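Local coordinates for protein cyanophage-like gp41-1 intein (Metagenome, PDB 6QAZ) that probably carries out protein splicing as a naturally split intein, excising itself and joining its flanking sequences with a peptide bond, at residues 9-14 against 117-122; 48-53 against 100-105; 53-58 against 93-98; 66-71 against 85-90. All blocks are in the same frame, centred on the assembly; numbering follows the deposited sequence. Where two conformers were deposited one is given.

How the contacts relate
All four contacts belong to one all-beta chain, and contact 1 closes the loop in which the other three are nested. Contacts 2 and 3 run consecutively along the pairing of strands 45-54 and 93-113, share T53 and have centres about 15 Å apart. Contact 4 lies about 10 Å from contact 3, centre to centre, and the two are stitched by the sheet bond from K95 N to L87 O, 2.8 Å. I52 of contact 2 reaches F68 and L87 of contact 4. Contact 1, about 19 Å from contact 2 between centres, meets contact 4 where K90 NZ lies 2.9 Å from Q12 OE1. H66 of contact 4 and strand 124-127 probably lie at the splicing centre.

Contact 1 (9-14 against 117-122); sequences TQVQTP and HLFYAN
In the beta fold of this intein, strand 10-13 near the N-terminus meets strand 118-121 near the C-terminus, joined chiefly through Q10 and N122. Q10 N donates to N122 OD1 at 2.9 Å, almost straight at 175°, and N122 N returns a bond to Q10 O, also 2.9 Å, in the carbonyl plane. The side-chain oxygen takes the place a backbone carbonyl would have just past the end of strand 118-121. N122 has CG beside its backbone N (chi1 -58°), which folds the amide back toward Q10, while ND2 goes to E59 O. A water spans Q10 OE1 and N122 OD1, giving that oxygen a second donor.

Beside this pair, T9 CG2 touches A121 CB at 3.6 Å; the hydroxyl of T9 turns to D6 O. Farther along, V11 CG1 touches F119 CD1 at 3.7 Å, the two side chains crossing at a slant, and V29 of strand 28-31 packs against both. Another water joins Q12 N to Y120 O as the backbones diverge. With axes 118° apart, this is a junction between two beta hairpins, 10-13 with 16-19 and 118-121 with 124-127, as expected of the all-beta intein (HINT) fold.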
# COMPACT_ATOMS: atom_id res chain seq x y z
N THR A 9 3.27 -7.48 3.59
CA THR A 9 3.68 -6.39 2.71
C THR A 9 5.00 -5.82 3.19
O THR A 9 5.13 -5.53 4.39
CB THR A 9 2.62 -5.29 2.75
OG1 THR A 9 1.32 -5.81 2.43
CG2 THR A 9 2.94 -4.17 1.79
N GLN A 10 5.96 -5.61 2.31
CA GLN A 10 7.26 -5.06 2.70
C GLN A 10 7.30 -3.55 2.45
O GLN A 10 6.86 -3.05 1.42
CB GLN A 10 8.40 -5.75 2.00
CG GLN A 10 8.64 -7.15 2.54
CD GLN A 10 9.75 -7.81 1.79
OE1 GLN A 10 9.64 -8.07 0.58
NE2 GLN A 10 10.88 -8.05 2.44
N VAL A 11 7.87 -2.85 3.41
CA VAL A 11 8.13 -1.40 3.32
C VAL A 11 9.62 -1.21 3.59
O VAL A 11 10.28 -2.03 4.23
CB VAL A 11 7.26 -0.62 4.31
CG1 VAL A 11 5.79 -0.81 3.98
CG2 VAL A 11 7.54 -0.98 5.75
N GLN A 12 10.16 -0.11 3.09
CA GLN A 12 11.59 0.18 3.16
C GLN A 12 11.86 1.16 4.31
O GLN A 12 11.36 2.29 4.26
CB GLN A 12 11.99 0.75 1.81
CG GLN A 12 13.48 0.76 1.63
CD GLN A 12 13.89 1.07 0.22
OE1 GLN A 12 13.14 0.95 -0.75
NE2 GLN A 12 15.12 1.48 0.10
N THR A 13 12.63 0.74 5.29
CA THR A 13 13.08 1.62 6.37
C THR A 13 14.53 1.94 6.12
O THR A 13 15.22 1.23 5.37
CB THR A 13 12.86 1.01 7.75
OG1 THR A 13 13.89 0.04 8.01
CG2 THR A 13 11.48 0.44 7.93
N PRO A 14 15.12 2.88 6.87
CA PRO A 14 16.56 3.09 6.76
C PRO A 14 17.38 1.87 7.20
O PRO A 14 18.56 1.83 6.91
CB PRO A 14 16.81 4.33 7.63
CG PRO A 14 15.46 5.06 7.60
CD PRO A 14 14.46 3.93 7.69
N HIS A 117 1.81 11.22 3.32
CA HIS A 117 0.98 10.04 3.68
C HIS A 117 1.18 8.87 2.73
O HIS A 117 0.37 7.95 2.78
CB HIS A 117 -0.50 10.36 3.79
CG HIS A 117 -0.77 11.41 4.75
ND1 HIS A 117 -0.45 11.35 6.06
CD2 HIS A 117 -1.36 12.57 4.55
CE1 HIS A 117 -0.83 12.49 6.66
NE2 HIS A 117 -1.40 13.23 5.76
N LEU A 118 2.25 8.86 1.95
CA LEU A 118 2.51 7.76 1.02
C LEU A 118 3.71 6.93 1.50
O LEU A 118 4.57 7.41 2.27
CB LEU A 118 2.80 8.28 -0.39
CG LEU A 118 1.78 9.28 -0.96
CD1 LEU A 118 2.16 9.64 -2.39
CD2 LEU A 118 0.37 8.73 -0.89
N PHE A 119 3.81 5.73 0.97
CA PHE A 119 5.02 4.92 1.13
C PHE A 119 5.01 3.85 0.05
O PHE A 119 3.95 3.44 -0.44
CB PHE A 119 5.16 4.31 2.53
CG PHE A 119 4.01 3.49 3.04
CD1 PHE A 119 3.88 2.15 2.76
CD2 PHE A 119 3.08 4.06 3.84
CE1 PHE A 119 2.84 1.40 3.27
CE2 PHE A 119 2.06 3.31 4.38
CZ PHE A 119 1.91 1.98 4.05
N TYR A 120 6.20 3.37 -0.30
CA TYR A 120 6.30 2.22 -1.19
C TYR A 120 6.04 0.93 -0.41
O TYR A 120 6.61 0.68 0.65
CB TYR A 120 7.70 2.17 -1.82
CG TYR A 120 7.92 3.23 -2.88
CD1 TYR A 120 7.25 3.17 -4.09
CD2 TYR A 120 8.77 4.31 -2.70
CE1 TYR A 120 7.42 4.11 -5.09
CE2 TYR A 120 8.95 5.27 -3.71
CZ TYR A 120 8.27 5.15 -4.91
OH TYR A 120 8.40 6.05 -5.95
N ALA A 121 5.19 0.10 -0.98
CA ALA A 121 4.73 -1.17 -0.38
C ALA A 121 4.94 -2.22 -1.46
O ALA A 121 4.32 -2.12 -2.53
CB ALA A 121 3.30 -1.04 0.04
N ASN A 122 5.84 -3.15 -1.24
CA ASN A 122 6.26 -4.08 -2.33
C ASN A 122 6.67 -3.28 -3.57
O ASN A 122 6.42 -3.71 -4.71
CB ASN A 122 5.19 -5.09 -2.65
CG ASN A 122 4.80 -5.94 -1.47
OD1 ASN A 122 5.54 -6.10 -0.51
ND2 ASN A 122 3.64 -6.51 -1.55
O HOH W 1 0.85 -7.15 -0.01
O HOH W 2 7.62 -7.77 -1.06
O HOH W 3 8.48 1.99 2.08

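Contact 2 (48-53 against 100-105); sequences KSYKIT and IEELDE
The Y50 ring and the E102 carboxylate lie side by side, pointing the same way, with their planes 33° apart. E102 CG comes obliquely to the ring, 3.7 Å from Y50 CE2, and the E101 carbonyl and I100 CG2 also approach it at a slant. With CG anti to its backbone N (chi1 -173°) and the rest of the chain extended, E102 runs along the tyrosine and delivers its carboxylate near the phenol end. There K48, bent at three successive torsions in the conformer given, curls across E102 at about a right angle: K48 NZ makes a salt bridge to E102 OE2 at 2.8 Å, nearly along the C-O axis. I52 and I100 continue this face, side by side.

K51 and E101 stand on the other face as a hydrogen-bonded antiparallel pair, bonded both ways through their backbones. Their charged ends do not touch directly; K51 NZ bonds to a bound citrate, probably from the crystallisation liquor. L103 CD1 covers K51 CB at 3.9 Å.

Between K48 and Y50 the register slips by one residue, a beta bulge. D104 O then takes two donors from S49, the backbone N at 3.0 Å from above its carbonyl plane and OG at 2.8 Å within that plane, while S49 O accepts from L103 N. D104 OD1 forms a salt bridge with R106. The long strand 93-113 flanks strand 45-54 here, and strand 59-63 lies on its other side, with Y50 and I52 bonding to C62 and I60 and both S49 and L103 packing on I61.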
# COMPACT_ATOMS: atom_id res chain seq x y z
N LYS A 48 -12.15 -8.40 4.11
CA LYS A 48 -11.96 -8.99 2.79
C LYS A 48 -10.74 -8.37 2.12
O LYS A 48 -10.55 -7.15 2.17
CB LYS A 48 -13.21 -8.81 1.92
CG LYS A 48 -13.19 -9.49 0.55
CD LYS A 48 -12.91 -11.00 0.58
CE LYS A 48 -14.00 -11.77 1.30
NZ LYS A 48 -15.32 -11.58 0.66
N SER A 49 -9.94 -9.21 1.48
CA SER A 49 -8.70 -8.77 0.84
C SER A 49 -8.78 -8.98 -0.66
O SER A 49 -9.54 -9.81 -1.14
CB SER A 49 -7.53 -9.47 1.45
OG SER A 49 -7.48 -10.86 1.18
N TYR A 50 -7.94 -8.23 -1.36
CA TYR A 50 -7.85 -8.18 -2.81
C TYR A 50 -6.39 -8.12 -3.19
O TYR A 50 -5.60 -7.44 -2.54
CB TYR A 50 -8.51 -6.91 -3.36
CG TYR A 50 -9.97 -6.82 -3.07
CD1 TYR A 50 -10.41 -6.42 -1.82
CD2 TYR A 50 -10.92 -7.15 -4.01
CE1 TYR A 50 -11.74 -6.39 -1.48
CE2 TYR A 50 -12.28 -7.07 -3.71
CZ TYR A 50 -12.68 -6.74 -2.43
OH TYR A 50 -14.00 -6.67 -2.06
N LYS A 51 -6.03 -8.81 -4.26
CA LYS A 51 -4.68 -8.76 -4.81
C LYS A 51 -4.67 -7.92 -6.08
O LYS A 51 -5.41 -8.25 -7.03
CB LYS A 51 -4.14 -10.16 -5.10
CG LYS A 51 -2.70 -10.17 -5.58
CD LYS A 51 -2.15 -11.55 -5.76
CE LYS A 51 -2.98 -12.42 -6.66
NZ LYS A 51 -2.24 -13.65 -7.03
N ILE A 52 -3.81 -6.94 -6.12
CA ILE A 52 -3.55 -6.15 -7.33
C ILE A 52 -2.23 -6.61 -7.91
O ILE A 52 -1.23 -6.64 -7.19
CB ILE A 52 -3.50 -4.65 -6.97
CG1 ILE A 52 -4.80 -4.20 -6.33
CG2 ILE A 52 -3.13 -3.84 -8.19
CD1 ILE A 52 -4.76 -2.81 -5.78
N THR A 53 -2.22 -6.96 -9.19
CA THR A 53 -1.01 -7.40 -9.90
C THR A 53 -0.73 -6.42 -11.03
O THR A 53 -1.64 -6.16 -11.86
CB THR A 53 -1.16 -8.81 -10.47
OG1 THR A 53 -1.51 -9.71 -9.40
CG2 THR A 53 0.11 -9.29 -11.15
N ILE A 100 -7.11 -7.40 -10.73
CA ILE A 100 -7.50 -7.25 -9.32
C ILE A 100 -8.34 -8.47 -8.98
O ILE A 100 -9.33 -8.76 -9.68
CB ILE A 100 -8.25 -5.95 -9.08
CG1 ILE A 100 -7.40 -4.76 -9.54
CG2 ILE A 100 -8.61 -5.86 -7.60
CD1 ILE A 100 -7.92 -3.41 -9.18
N GLU A 101 -7.88 -9.24 -8.02
CA GLU A 101 -8.44 -10.57 -7.67
C GLU A 101 -8.96 -10.50 -6.22
O GLU A 101 -8.13 -10.33 -5.33
CB GLU A 101 -7.40 -11.70 -7.84
CG GLU A 101 -7.96 -13.11 -7.56
CD GLU A 101 -7.00 -14.30 -7.70
OE1 GLU A 101 -6.36 -14.44 -8.80
OE2 GLU A 101 -6.90 -15.12 -6.73
N GLU A 102 -10.25 -10.69 -5.98
CA GLU A 102 -10.75 -10.81 -4.61
C GLU A 102 -10.22 -12.12 -4.04
O GLU A 102 -10.31 -13.18 -4.71
CB GLU A 102 -12.26 -10.73 -4.58
CG GLU A 102 -12.80 -10.69 -3.17
CD GLU A 102 -14.29 -10.50 -3.06
OE1 GLU A 102 -14.93 -10.15 -4.07
OE2 GLU A 102 -14.81 -10.70 -1.96
N LEU A 103 -9.73 -12.04 -2.83
CA LEU A 103 -9.20 -13.21 -2.11
C LEU A 103 -10.18 -13.50 -0.98
O LEU A 103 -11.38 -13.62 -1.23
CB LEU A 103 -7.75 -12.94 -1.67
CG LEU A 103 -6.77 -12.62 -2.78
CD1 LEU A 103 -5.40 -12.40 -2.16
CD2 LEU A 103 -6.68 -13.72 -3.83
N ASP A 104 -9.66 -13.69 0.20
CA ASP A 104 -10.37 -14.17 1.38
C ASP A 104 -10.39 -13.08 2.46
O ASP A 104 -9.72 -12.06 2.35
CB ASP A 104 -9.69 -15.45 1.87
CG ASP A 104 -8.17 -15.38 2.00
OD1 ASP A 104 -7.58 -14.32 1.82
OD2 ASP A 104 -7.59 -16.45 2.28
N GLU A 105 -11.14 -13.32 3.51
CA GLU A 105 -11.04 -12.51 4.72
C GLU A 105 -9.75 -12.86 5.42
O GLU A 105 -9.47 -14.05 5.62
CB GLU A 105 -12.23 -12.80 5.61
CG GLU A 105 -13.50 -12.21 5.06
CD GLU A 105 -14.26 -11.40 6.08
OE1 GLU A 105 -13.67 -10.43 6.63
OE2 GLU A 105 -15.43 -11.75 6.35
O HOH W 4 -3.70 -15.20 -8.43

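Contact 3 (53-58 against 93-98); sequences TLEDGK and MLKKIL
A glutamate side chain supplies the acceptor that a strand's backbone carbonyl would give: E55 OE2 accepts from K96 N at 2.8 Å, with the N-H pointing almost straight at it (178°) although the nitrogen lies above the carboxylate plane. This happens where strand 45-54 leaves strand 93-113 and enters the type I turn L54-G57 of a beta hairpin whose returning strand is 59-63. E55 CG sits between its backbone N and carbonyl carbon (chi1 63°), and the extended chain beyond it carries the carboxylate back over K96, so that the same residue holds K96 twice: E55 N also donates to K96 O, though that N-H is bent (134°). A water gives OE2 a further donor.

Just before the turn, L54 and I97 form a non-hydrogen-bonded antiparallel pair whose side chains diverge at first, yet L54 CD2 swings round to meet I97 CG1 at 3.7 Å. L98 N donates to T53 O, and the L98 side chain leans on E55, its CG 3.6 Å from E55 CA. The L54 side chain also packs on V89 and I124.

The turn is closed by backbone bonds from G57 N to L54 O and from L54 N to K58 O, and D56 adds to this through its side chain. Its OD1 accepts from K58 N, an Asx turn, and K95 lays its aliphatic chain across the carboxylate at about a right angle, with K95 CG 3.7 Å from D56 OD2. K58 adds a salt bridge, its NZ meeting D56 OD2 at 2.7 Å from well above the carboxylate plane.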
# COMPACT_ATOMS: atom_id res chain seq x y z
N THR A 53 -2.22 -6.96 -9.19
CA THR A 53 -1.01 -7.40 -9.90
C THR A 53 -0.73 -6.42 -11.03
O THR A 53 -1.64 -6.16 -11.86
CB THR A 53 -1.16 -8.81 -10.47
OG1 THR A 53 -1.51 -9.71 -9.40
CG2 THR A 53 0.11 -9.29 -11.15
N LEU A 54 0.49 -5.91 -11.11
CA LEU A 54 0.89 -4.97 -12.15
C LEU A 54 1.59 -5.70 -13.29
O LEU A 54 2.01 -6.86 -13.19
CB LEU A 54 1.82 -3.90 -11.57
CG LEU A 54 1.27 -3.14 -10.36
CD1 LEU A 54 2.22 -2.06 -9.98
CD2 LEU A 54 -0.12 -2.58 -10.62
N GLU A 55 1.79 -4.97 -14.38
CA GLU A 55 2.34 -5.55 -15.62
C GLU A 55 3.81 -5.95 -15.45
O GLU A 55 4.30 -6.74 -16.29
CB GLU A 55 2.16 -4.62 -16.79
CG GLU A 55 2.88 -3.34 -16.64
CD GLU A 55 2.78 -2.40 -17.83
OE1 GLU A 55 2.75 -2.90 -19.00
OE2 GLU A 55 2.59 -1.19 -17.63
N ASP A 56 4.52 -5.45 -14.45
CA ASP A 56 5.90 -5.86 -14.12
C ASP A 56 5.93 -6.99 -13.08
O ASP A 56 7.03 -7.32 -12.59
CB ASP A 56 6.74 -4.68 -13.71
CG ASP A 56 6.24 -4.03 -12.44
OD1 ASP A 56 5.26 -4.51 -11.85
OD2 ASP A 56 6.88 -3.00 -12.05
N GLY A 57 4.78 -7.55 -12.76
CA GLY A 57 4.72 -8.65 -11.80
C GLY A 57 4.46 -8.23 -10.37
O GLY A 57 4.09 -9.07 -9.56
N LYS A 58 4.69 -6.96 -10.03
CA LYS A 58 4.57 -6.56 -8.63
C LYS A 58 3.13 -6.76 -8.16
O LYS A 58 2.17 -6.51 -8.90
CB LYS A 58 5.00 -5.12 -8.44
CG LYS A 58 6.46 -4.85 -8.73
CD LYS A 58 6.81 -3.43 -8.48
CE LYS A 58 8.26 -3.04 -8.70
NZ LYS A 58 8.73 -3.34 -10.06
N MET A 93 7.47 5.41 -11.64
CA MET A 93 7.25 4.86 -13.00
C MET A 93 5.81 4.32 -13.11
O MET A 93 5.44 3.58 -12.23
CB MET A 93 8.23 3.71 -13.31
CG MET A 93 9.67 4.14 -13.25
SD MET A 93 10.13 5.37 -14.49
CE MET A 93 10.09 4.36 -15.97
N LEU A 94 5.03 4.67 -14.12
CA LEU A 94 3.65 4.17 -14.23
C LEU A 94 3.66 2.74 -14.73
O LEU A 94 4.36 2.42 -15.69
CB LEU A 94 2.92 5.07 -15.21
CG LEU A 94 2.54 6.42 -14.64
CD1 LEU A 94 2.26 7.42 -15.75
CD2 LEU A 94 1.37 6.31 -13.67
N LYS A 95 2.86 1.89 -14.11
CA LYS A 95 2.69 0.50 -14.53
C LYS A 95 1.22 0.14 -14.50
O LYS A 95 0.51 0.43 -13.52
CB LYS A 95 3.49 -0.45 -13.64
CG LYS A 95 5.00 -0.31 -13.78
CD LYS A 95 5.54 -0.74 -15.12
CE LYS A 95 7.00 -0.42 -15.28
NZ LYS A 95 7.48 -0.84 -16.61
N LYS A 96 0.78 -0.52 -15.55
CA LYS A 96 -0.63 -0.94 -15.66
C LYS A 96 -0.98 -1.99 -14.62
O LYS A 96 -0.22 -2.95 -14.41
CB LYS A 96 -0.86 -1.54 -17.05
CG LYS A 96 -0.85 -0.68 -18.31
CD LYS A 96 -2.19 -0.10 -18.55
CE LYS A 96 -2.15 0.96 -19.62
NZ LYS A 96 -1.85 0.39 -20.97
N ILE A 97 -2.18 -1.87 -14.09
CA ILE A 97 -2.82 -2.97 -13.33
C ILE A 97 -3.30 -4.01 -14.33
O ILE A 97 -4.12 -3.72 -15.20
CB ILE A 97 -3.98 -2.45 -12.49
CG1 ILE A 97 -3.51 -1.44 -11.43
CG2 ILE A 97 -4.70 -3.61 -11.83
CD1 ILE A 97 -4.64 -0.76 -10.70
N LEU A 98 -2.78 -5.22 -14.21
CA LEU A 98 -3.24 -6.35 -15.04
C LEU A 98 -4.49 -7.01 -14.45
O LEU A 98 -5.34 -7.45 -15.24
CB LEU A 98 -2.17 -7.40 -15.16
CG LEU A 98 -0.95 -7.07 -15.98
CD1 LEU A 98 -0.10 -8.32 -16.12
CD2 LEU A 98 -1.26 -6.51 -17.34
O HOH W 5 2.87 1.26 -18.58

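Contact 4 (66-71 against 85-90)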
# COMPACT_ATOMS: atom_id res chain seq x y z
N HIS A 66 -8.62 0.66 0.70
CA HIS A 66 -7.24 1.14 0.78
C HIS A 66 -6.89 1.96 -0.47
O HIS A 66 -7.09 1.50 -1.61
CB HIS A 66 -6.30 -0.05 0.93
CG HIS A 66 -4.91 0.41 1.13
ND1 HIS A 66 -4.41 0.82 2.35
CD2 HIS A 66 -3.94 0.70 0.24
CE1 HIS A 66 -3.22 1.35 2.17
NE2 HIS A 66 -2.91 1.27 0.92
N LEU A 67 -6.34 3.14 -0.28
CA LEU A 67 -6.07 4.09 -1.37
C LEU A 67 -4.69 3.93 -1.97
O LEU A 67 -3.70 3.63 -1.29
CB LEU A 67 -6.21 5.52 -0.83
CG LEU A 67 -7.59 5.93 -0.37
CD1 LEU A 67 -7.50 7.19 0.50
CD2 LEU A 67 -8.53 6.16 -1.55
N PHE A 68 -4.65 4.24 -3.26
CA PHE A 68 -3.40 4.35 -4.02
C PHE A 68 -3.40 5.64 -4.84
O PHE A 68 -4.41 5.98 -5.46
CB PHE A 68 -3.25 3.23 -5.05
CG PHE A 68 -3.12 1.87 -4.43
CD1 PHE A 68 -4.25 1.16 -4.02
CD2 PHE A 68 -1.87 1.29 -4.25
CE1 PHE A 68 -4.13 -0.07 -3.40
CE2 PHE A 68 -1.77 0.04 -3.69
CZ PHE A 68 -2.89 -0.63 -3.26
N PRO A 69 -2.26 6.30 -4.95
CA PRO A 69 -2.15 7.43 -5.87
C PRO A 69 -2.22 6.93 -7.30
O PRO A 69 -1.63 5.91 -7.65
CB PRO A 69 -0.80 8.06 -5.54
CG PRO A 69 -0.04 7.04 -4.82
CD PRO A 69 -1.04 6.10 -4.18
N THR A 70 -2.91 7.68 -8.13
CA THR A 70 -3.03 7.41 -9.57
C THR A 70 -2.89 8.76 -10.28
O THR A 70 -2.92 9.82 -9.67
CB THR A 70 -4.35 6.74 -9.94
OG1 THR A 70 -5.41 7.72 -10.03
CG2 THR A 70 -4.73 5.61 -9.03
N GLN A 71 -2.86 8.70 -11.61
CA GLN A 71 -2.84 9.95 -12.39
C GLN A 71 -4.10 10.79 -12.20
O GLN A 71 -4.03 12.01 -12.51
CB GLN A 71 -2.68 9.62 -13.87
CG GLN A 71 -1.28 9.11 -14.21
CD GLN A 71 -1.23 8.48 -15.59
OE1 GLN A 71 -1.79 7.43 -15.81
NE2 GLN A 71 -0.61 9.19 -16.52
N MET A 85 -5.95 0.69 -15.38
CA MET A 85 -5.42 1.92 -14.75
C MET A 85 -3.98 1.67 -14.36
O MET A 85 -3.55 0.53 -14.37
CB MET A 85 -6.27 2.30 -13.54
CG MET A 85 -7.67 2.70 -13.94
SD MET A 85 -8.61 3.13 -12.48
CE MET A 85 -10.16 3.61 -13.21
N CYS A 86 -3.23 2.73 -14.10
CA CYS A 86 -1.82 2.62 -13.75
C CYS A 86 -1.57 3.07 -12.31
O CYS A 86 -2.14 4.06 -11.84
CB CYS A 86 -0.96 3.48 -14.64
SG CYS A 86 -0.97 2.91 -16.36
N LEU A 87 -0.68 2.34 -11.66
CA LEU A 87 -0.10 2.74 -10.38
C LEU A 87 1.34 3.18 -10.60
O LEU A 87 1.92 2.93 -11.63
CB LEU A 87 -0.17 1.60 -9.35
CG LEU A 87 -1.57 1.09 -9.04
CD1 LEU A 87 -1.53 0.08 -7.91
CD2 LEU A 87 -2.53 2.22 -8.71
N TYR A 88 1.92 3.81 -9.59
CA TYR A 88 3.33 4.20 -9.62
C TYR A 88 4.15 3.14 -8.90
O TYR A 88 3.78 2.70 -7.81
CB TYR A 88 3.52 5.55 -8.93
CG TYR A 88 2.82 6.70 -9.60
CD1 TYR A 88 3.40 7.37 -10.66
CD2 TYR A 88 1.56 7.10 -9.19
CE1 TYR A 88 2.75 8.43 -11.27
CE2 TYR A 88 0.89 8.15 -9.79
CZ TYR A 88 1.49 8.83 -10.83
OH TYR A 88 0.79 9.83 -11.46
N VAL A 89 5.28 2.79 -9.49
CA VAL A 89 6.24 1.88 -8.85
C VAL A 89 7.52 2.64 -8.60
O VAL A 89 7.75 3.72 -9.13
CB VAL A 89 6.49 0.61 -9.68
CG1 VAL A 89 5.19 -0.13 -9.89
CG2 VAL A 89 7.24 0.86 -10.97
N LYS A 90 8.38 2.08 -7.79
CA LYS A 90 9.60 2.83 -7.45
C LYS A 90 10.39 3.02 -8.73
O LYS A 90 10.57 2.09 -9.47
CB LYS A 90 10.37 2.15 -6.32
CG LYS A 90 11.48 2.99 -5.71
CD LYS A 90 12.14 2.31 -4.50
CE LYS A 90 13.49 2.91 -4.18
NZ LYS A 90 14.23 2.05 -3.23
O HOH W 6 0.49 4.21 -7.16
O HOH W 7 -2.75 6.37 -13.18
O HOH W 8 -3.97 5.05 -16.26
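Strand 86-89 crosses the weakly bonded strand 68-70 at 108°, their axes 6.1 Å apart at closest, so T70 and L87 come nearest as a crossing and not as paired sheet neighbours. Waters bridge the two backbones: one molecule donates to P69 O and accepts from Y88 N, both at 2.8 Å, and another accepts from Q71 N while donating to C86 O and Q71 OE1.

Around these bridges the side chains pack. L87 uses both methyls on F68: L87 CD2 sits 3.9 Å from F68 CB, and L87 CD1 comes obliquely to the F68 ring near F68 CD2. L87 CD2 also lies 4.1 Å from T70 CG2. Y88, its CG beside the backbone N (chi1 -63°), reaches toward the 68-70 strand with its ring edge against P69 O, which lies 3.7 Å from Y88 CD2. Its hydroxyl end meets the flank of Q71, where CG is 3.5 Å from Y88 OH and the amide plane stands 78° from the ring. The T70 hydroxyl turns away to G73 O. The result is a water-bridged, roughly orthogonal packing of the 68-70/73-75 beta hairpin on strand 86-89 of the main antiparallel sheet of the intein fold.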